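PDB 4ZAS: CalS13 from Micromonospora echinospora, which probably transfers an amino group to a keto sugar nucleotide with the help of pyridoxal phosphate. Local coordinates for residues L164-D169 with E316-R321; F301-L306 with W326-K331. One frame throughout, in Å; residues are numbered along the deposited sequence.

Contact 1 (L164-D169 with E316-R321); sequences LGYPVD and ERADDR
Where Y166 and P167 meet R321, two loops of this aminotransferase fold are joined: the one running from strand 155-161 to helix 170-180, and the one that leads through a type I beta turn, A318 to R321, into the short strand 321-322. Y166 reaches across with its ring, CG lying anti to the backbone N (chi1 -177°), and its hydroxyl both gives and takes. It donates to E316 OE1 at 3.0 Å, on the anti lone pair of a carboxylate turned 66° from the ring, and accepts a weak bond from A318 N, 3.2 Å from Y166 OH. Over one face of the ring lies R321 CD, a CH-pi contact 4.1 Å from the centroid, while R321 CB, CG and CD run along the P167 ring. The chain bends at chi3 (67°), and the guanidinium comes to lie with one face toward Y166 OH, where R321 NH1 makes a weak bond of 2.9 Å to P167 O. At the guanidinium edge, D320 OD1 is held side-on by R321 NE and NH2, both 3.0 Å away, and D169 OD2 adds a longer, weak salt-bridge bond to R321 NH2. Both acids have second partners: D320 pairs with R203, and D169 N-caps helix 170-180 through R172 N. A leucine in place of R321 would probably keep some packing on Y166 and P167 but leave P167 O and the two carboxylates without this donor. With D169 OD2 and D320 OD2 only 4.7 Å apart, the guanidinium between the two acids is likely to offset their mutual repulsion.

Contact 2 (F301-L306 with W326-K331); sequences FYDKEL and WMYPLK
The last turn of helix 275-305 packs on strand 328-332 with Y302 facing Y328, their CA atoms 8.4 Å apart, and L306, just past the helical residues, facing L330 at 9.4 Å. Y328 carries most of the contact. Its CG is anti to the backbone N (chi1 -170°), which sends the ring out toward the helix, where Y302 covers one face. The CB of Y302 sits 3.8 Å from the Y328 centroid in a CH-pi contact, and farther along the side chain the Y302 ring turns its edge to the same ring. The pair is T-shaped, with planes at 72° and centroids 5.0 Å apart; of the Y302 ring atoms, CD2 comes closest, 3.6 Å from Y328 CG. The strand is the middle one of a small antiparallel sheet, between 312-313 and 379-382, so the helix end lies against this sheet, and I382 of the neighbouring strand also touches Y302, Y328 and L306. Y302 OH is bonded on to P383 O, past the end of that strand. At the edge of the Y328 ring, near its plane, the hydroxyl donates to D303 OD1 at 2.5 Å, using the anti lone pair, with the carboxylate plane 47° from the ring. The same oxygen also takes the salt bridge from R317, whose charge would be expected to stabilise the ionised D303. L306 extends the apolar layer: its CD1 lies 4.1 Å from Y328 CE1 and reaches L330 CD1 at the same separation, the two leucine side chains crossing at about a right angle.

In the fold
Contacts 1 and 2 have centres 14 Å apart, on the same side of the chain's centre, and their segments alternate along the chain: 164-169, 301-306, 316-321, then 326-331. They touch directly. R317 of contact 1 reaches D303 of contact 2 with NH2, 2.9 Å from OD1, in a salt bridge, and packs on the Y328 ring; L164 meets 326-331, its O probably bonded to W326 N and its CD2 packed on M327 CE. Loop 164-169, which follows a strand of the large mixed sheet, is thus joined to the chain leading into strand 328-332, while loop 316-321 is joined to the end of helix 275-305. Both contacts lie away from the annotated ligand sites.

Contact 1 (L164-D169 with E316-R321)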
loop_
_atom_site.group_PDB
_atom_site.type_symbol
_atom_site.label_atom_id
_atom_site.label_comp_id
_atom_site.label_asym_id
_atom_site.label_seq_id
_atom_site.Cartn_x
_atom_site.Cartn_y
_atom_site.Cartn_z
ATOM N N LEU A 164 -18.002 -3.252 -14.131
ATOM C CA LEU A 164 -17.611 -2.963 -15.516
ATOM C C LEU A 164 -17.786 -1.502 -15.905
ATOM O O LEU A 164 -17.652 -1.152 -17.070
ATOM C CB LEU A 164 -18.394 -3.851 -16.474
ATOM C CG LEU A 164 -18.216 -5.320 -16.111
ATOM C CD1 LEU A 164 -19.086 -6.183 -16.978
ATOM C CD2 LEU A 164 -16.741 -5.725 -16.227
ATOM N N GLY A 165 -18.053 -0.644 -14.928
ATOM C CA GLY A 165 -18.302 0.759 -15.211
ATOM C C GLY A 165 -19.749 1.065 -15.565
ATOM O O GLY A 165 -20.055 2.134 -16.110
ATOM N N TYR A 166 -20.648 0.128 -15.274
ATOM C CA TYR A 166 -22.074 0.389 -15.422
ATOM C C TYR A 166 -22.585 0.938 -14.100
ATOM O O TYR A 166 -22.558 0.250 -13.085
ATOM C CB TYR A 166 -22.875 -0.871 -15.849
ATOM C CG TYR A 166 -24.344 -0.579 -16.079
ATOM C CD1 TYR A 166 -24.817 -0.181 -17.331
ATOM C CD2 TYR A 166 -25.260 -0.662 -15.038
ATOM C CE1 TYR A 166 -26.176 0.103 -17.545
ATOM C CE2 TYR A 166 -26.618 -0.380 -15.242
ATOM C CZ TYR A 166 -27.070 0.004 -16.496
ATOM O OH TYR A 166 -28.410 0.287 -16.682
ATOM N N PRO A 167 -23.026 2.187 -14.107
ATOM C CA PRO A 167 -23.429 2.863 -12.868
ATOM C C PRO A 167 -24.616 2.257 -12.124
ATOM O O PRO A 167 -25.686 2.044 -12.689
ATOM C CB PRO A 167 -23.787 4.272 -13.341
ATOM C CG PRO A 167 -22.984 4.455 -14.605
ATOM C CD PRO A 167 -22.990 3.098 -15.263
ATOM N N VAL A 168 -24.416 2.015 -10.835
ATOM C CA VAL A 168 -25.515 1.748 -9.913
ATOM C C VAL A 168 -26.539 2.890 -9.974
ATOM O O VAL A 168 -26.173 4.044 -10.218
ATOM C CB VAL A 168 -24.960 1.572 -8.497
ATOM C CG1 VAL A 168 -26.078 1.479 -7.464
ATOM C CG2 VAL A 168 -24.054 0.340 -8.456
ATOM N N ASP A 169 -27.821 2.586 -9.799
ATOM C CA ASP A 169 -28.816 3.653 -9.713
ATOM C C ASP A 169 -28.626 4.412 -8.412
ATOM O O ASP A 169 -29.199 4.039 -7.398
ATOM C CB ASP A 169 -30.239 3.106 -9.766
ATOM C CG ASP A 169 -31.263 4.198 -9.971
ATOM O OD1 ASP A 169 -31.454 5.024 -9.055
ATOM O OD2 ASP A 169 -31.890 4.222 -11.051
ATOM N N GLU A 316 -28.832 -5.064 -18.650
ATOM C CA GLU A 316 -29.706 -3.887 -18.703
ATOM C C GLU A 316 -28.989 -2.619 -19.220
ATOM O O GLU A 316 -27.796 -2.439 -18.980
ATOM C CB GLU A 316 -30.274 -3.642 -17.298
ATOM C CG GLU A 316 -31.055 -2.363 -17.116
ATOM C CD GLU A 316 -31.280 -2.033 -15.654
ATOM O OE1 GLU A 316 -30.665 -1.062 -15.146
ATOM O OE2 GLU A 316 -32.113 -2.729 -15.029
ATOM N N ARG A 317 -29.709 -1.758 -19.936
ATOM C CA ARG A 317 -29.151 -0.478 -20.394
ATOM C C ARG A 317 -30.129 0.662 -20.160
ATOM O O ARG A 317 -31.154 0.737 -20.806
ATOM C CB ARG A 317 -28.782 -0.501 -21.885
ATOM C CG ARG A 317 -27.794 -1.557 -22.323
ATOM C CD ARG A 317 -26.370 -1.100 -22.158
ATOM N NE ARG A 317 -25.442 -2.059 -22.745
ATOM C CZ ARG A 317 -25.017 -3.161 -22.134
ATOM N NH1 ARG A 317 -25.465 -3.473 -20.927
ATOM N NH2 ARG A 317 -24.173 -3.974 -22.750
ATOM N N ALA A 318 -29.782 1.579 -19.277
ATOM C CA ALA A 318 -30.642 2.711 -19.004
ATOM C C ALA A 318 -30.182 3.944 -19.773
ATOM O O ALA A 318 -28.986 4.159 -19.964
ATOM C CB ALA A 318 -30.660 2.988 -17.516
ATOM N N ASP A 319 -31.143 4.784 -20.146
ATOM C CA ASP A 319 -30.893 5.983 -20.942
ATOM C C ASP A 319 -30.213 7.066 -20.127
ATOM O O ASP A 319 -29.571 7.966 -20.677
ATOM C CB ASP A 319 -32.210 6.551 -21.462
ATOM C CG ASP A 319 -32.882 5.645 -22.457
ATOM O OD1 ASP A 319 -32.170 4.938 -23.201
ATOM O OD2 ASP A 319 -34.131 5.640 -22.492
ATOM N N ASP A 320 -30.357 6.974 -18.809
ATOM C CA ASP A 320 -29.987 8.080 -17.945
ATOM C C ASP A 320 -28.579 7.903 -17.397
ATOM O O ASP A 320 -28.233 8.476 -16.364
ATOM C CB ASP A 320 -31.000 8.210 -16.806
ATOM C CG ASP A 320 -30.937 7.040 -15.821
ATOM O OD1 ASP A 320 -30.284 5.998 -16.109
ATOM O OD2 ASP A 320 -31.573 7.162 -14.751
ATOM N N ARG A 321 -27.782 7.082 -18.066
ATOM C CA ARG A 321 -26.389 6.899 -17.658
ATOM C C ARG A 321 -25.572 6.450 -18.845
ATOM O O ARG A 321 -26.101 5.900 -19.789
ATOM C CB ARG A 321 -26.256 5.885 -16.516
ATOM C CG ARG A 321 -26.468 4.441 -16.911
ATOM C CD ARG A 321 -26.888 3.623 -15.710
ATOM N NE ARG A 321 -28.208 4.056 -15.272
ATOM C CZ ARG A 321 -28.897 3.486 -14.293
ATOM N NH1 ARG A 321 -28.373 2.460 -13.651
ATOM N NH2 ARG A 321 -30.113 3.932 -13.966
#

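Contact 2 (F301-L306 with W326-K331)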
loop_
_atom_site.group_PDB
_atom_site.type_symbol
_atom_site.label_atom_id
_atom_site.label_comp_id
_atom_site.label_asym_id
_atom_site.label_seq_id
_atom_site.Cartn_x
_atom_site.Cartn_y
_atom_site.Cartn_z
ATOM N N PHE A 301 -21.682 -1.404 -30.642
ATOM C CA PHE A 301 -21.623 -2.357 -31.737
ATOM C C PHE A 301 -22.135 -3.732 -31.295
ATOM O O PHE A 301 -22.992 -4.326 -31.952
ATOM C CB PHE A 301 -20.191 -2.459 -32.270
ATOM C CG PHE A 301 -20.041 -3.404 -33.404
ATOM C CD1 PHE A 301 -20.409 -3.030 -34.680
ATOM C CD2 PHE A 301 -19.543 -4.673 -33.198
ATOM C CE1 PHE A 301 -20.274 -3.897 -35.734
ATOM C CE2 PHE A 301 -19.405 -5.559 -34.260
ATOM C CZ PHE A 301 -19.767 -5.164 -35.523
ATOM N N TYR A 302 -21.631 -4.213 -30.166
ATOM C CA TYR A 302 -22.064 -5.488 -29.594
ATOM C C TYR A 302 -23.560 -5.466 -29.241
ATOM O O TYR A 302 -24.288 -6.401 -29.579
ATOM C CB TYR A 302 -21.249 -5.827 -28.329
ATOM C CG TYR A 302 -19.805 -6.271 -28.557
ATOM C CD1 TYR A 302 -19.398 -6.814 -29.773
ATOM C CD2 TYR A 302 -18.852 -6.124 -27.555
ATOM C CE1 TYR A 302 -18.084 -7.212 -29.980
ATOM C CE2 TYR A 302 -17.537 -6.519 -27.752
ATOM C CZ TYR A 302 -17.160 -7.065 -28.968
ATOM O OH TYR A 302 -15.850 -7.456 -29.171
ATOM N N ASP A 303 -24.014 -4.393 -28.589
ATOM C CA ASP A 303 -25.406 -4.272 -28.165
ATOM C C ASP A 303 -26.352 -4.526 -29.337
ATOM O O ASP A 303 -27.369 -5.204 -29.197
ATOM C CB ASP A 303 -25.681 -2.883 -27.576
ATOM C CG ASP A 303 -25.037 -2.668 -26.217
ATOM O OD1 ASP A 303 -24.691 -3.654 -25.544
ATOM O OD2 ASP A 303 -24.900 -1.495 -25.809
ATOM N N LYS A 304 -25.982 -4.000 -30.501
ATOM C CA LYS A 304 -26.754 -4.167 -31.723
ATOM C C LYS A 304 -26.573 -5.582 -32.259
ATOM O O LYS A 304 -27.539 -6.308 -32.451
ATOM C CB LYS A 304 -26.301 -3.132 -32.759
ATOM C CG LYS A 304 -26.979 -3.175 -34.128
ATOM C CD LYS A 304 -28.259 -2.329 -34.182
ATOM C CE LYS A 304 -28.689 -2.068 -35.617
ATOM N NZ LYS A 304 -28.795 -3.358 -36.361
ATOM N N GLU A 305 -25.318 -5.994 -32.411
ATOM C CA GLU A 305 -24.963 -7.228 -33.111
ATOM C C GLU A 305 -25.173 -8.507 -32.297
ATOM O O GLU A 305 -25.359 -9.575 -32.870
ATOM C CB GLU A 305 -23.498 -7.167 -33.551
ATOM C CG GLU A 305 -23.126 -6.008 -34.454
ATOM C CD GLU A 305 -23.535 -6.202 -35.879
ATOM O OE1 GLU A 305 -23.650 -7.370 -36.310
ATOM O OE2 GLU A 305 -23.732 -5.181 -36.574
ATOM N N LEU A 306 -25.116 -8.419 -30.972
ATOM C CA LEU A 306 -25.296 -9.614 -30.152
ATOM C C LEU A 306 -26.733 -9.798 -29.694
ATOM O O LEU A 306 -27.042 -10.744 -28.968
ATOM C CB LEU A 306 -24.377 -9.582 -28.931
ATOM C CG LEU A 306 -22.912 -9.695 -29.308
ATOM C CD1 LEU A 306 -22.009 -9.686 -28.090
ATOM C CD2 LEU A 306 -22.742 -10.987 -30.077
ATOM N N TRP A 326 -15.670 -1.311 -19.385
ATOM C CA TRP A 326 -14.280 -1.739 -19.222
ATOM C C TRP A 326 -14.066 -3.111 -19.848
ATOM O O TRP A 326 -13.008 -3.399 -20.428
ATOM C CB TRP A 326 -13.899 -1.778 -17.742
ATOM C CG TRP A 326 -12.455 -2.061 -17.517
ATOM C CD1 TRP A 326 -11.393 -1.408 -18.082
ATOM C CD2 TRP A 326 -11.900 -3.065 -16.663
ATOM N NE1 TRP A 326 -10.216 -1.940 -17.621
ATOM C CE2 TRP A 326 -10.499 -2.958 -16.746
ATOM C CE3 TRP A 326 -12.450 -4.035 -15.826
ATOM C CZ2 TRP A 326 -9.643 -3.793 -16.035
ATOM C CZ3 TRP A 326 -11.590 -4.866 -15.111
ATOM C CH2 TRP A 326 -10.210 -4.739 -15.225
ATOM N N MET A 327 -15.063 -3.970 -19.640
ATOM C CA MET A 327 -15.204 -5.231 -20.345
ATOM C C MET A 327 -16.660 -5.316 -20.778
ATOM O O MET A 327 -17.476 -4.549 -20.306
ATOM C CB MET A 327 -14.804 -6.408 -19.450
ATOM C CG MET A 327 -13.327 -6.434 -19.130
ATOM S SD MET A 327 -12.827 -7.755 -18.006
ATOM C CE MET A 327 -13.668 -7.260 -16.530
ATOM N N TYR A 328 -16.994 -6.216 -21.692
ATOM C CA TYR A 328 -18.386 -6.369 -22.106
ATOM C C TYR A 328 -18.975 -7.652 -21.499
ATOM O O TYR A 328 -18.439 -8.745 -21.719
ATOM C CB TYR A 328 -18.501 -6.394 -23.633
ATOM C CG TYR A 328 -19.924 -6.309 -24.130
ATOM C CD1 TYR A 328 -20.695 -7.446 -24.272
ATOM C CD2 TYR A 328 -20.498 -5.087 -24.431
ATOM C CE1 TYR A 328 -21.995 -7.374 -24.711
ATOM C CE2 TYR A 328 -21.800 -5.001 -24.865
ATOM C CZ TYR A 328 -22.548 -6.144 -25.009
ATOM O OH TYR A 328 -23.847 -6.053 -25.463
ATOM N N PRO A 329 -20.063 -7.519 -20.719
ATOM C CA PRO A 329 -20.751 -8.611 -20.022
ATOM C C PRO A 329 -21.778 -9.354 -20.891
ATOM O O PRO A 329 -22.454 -8.724 -21.711
ATOM C CB PRO A 329 -21.466 -7.891 -18.882
ATOM C CG PRO A 329 -21.792 -6.584 -19.448
ATOM C CD PRO A 329 -20.662 -6.218 -20.383
ATOM N N LEU A 330 -21.864 -10.675 -20.714
ATOM C CA LEU A 330 -22.928 -11.496 -21.270
ATOM C C LEU A 330 -23.354 -12.524 -20.222
ATOM O O LEU A 330 -22.555 -12.899 -19.366
ATOM C CB LEU A 330 -22.477 -12.225 -22.536
ATOM C CG LEU A 330 -22.208 -11.409 -23.793
ATOM C CD1 LEU A 330 -21.795 -12.345 -24.934
ATOM C CD2 LEU A 330 -23.424 -10.559 -24.155
ATOM N N LYS A 331 -24.602 -12.974 -20.267
ATOM C CA LYS A 331 -24.963 -14.159 -19.498
ATOM C C LYS A 331 -25.298 -15.288 -20.471
ATOM O O LYS A 331 -26.247 -15.179 -21.251
ATOM C CB LYS A 331 -26.116 -13.868 -18.546
ATOM C CG LYS A 331 -25.774 -12.808 -17.524
ATOM C CD LYS A 331 -26.989 -12.385 -16.753
ATOM C CE LYS A 331 -27.891 -11.506 -17.616
ATOM N NZ LYS A 331 -29.197 -11.219 -16.953
#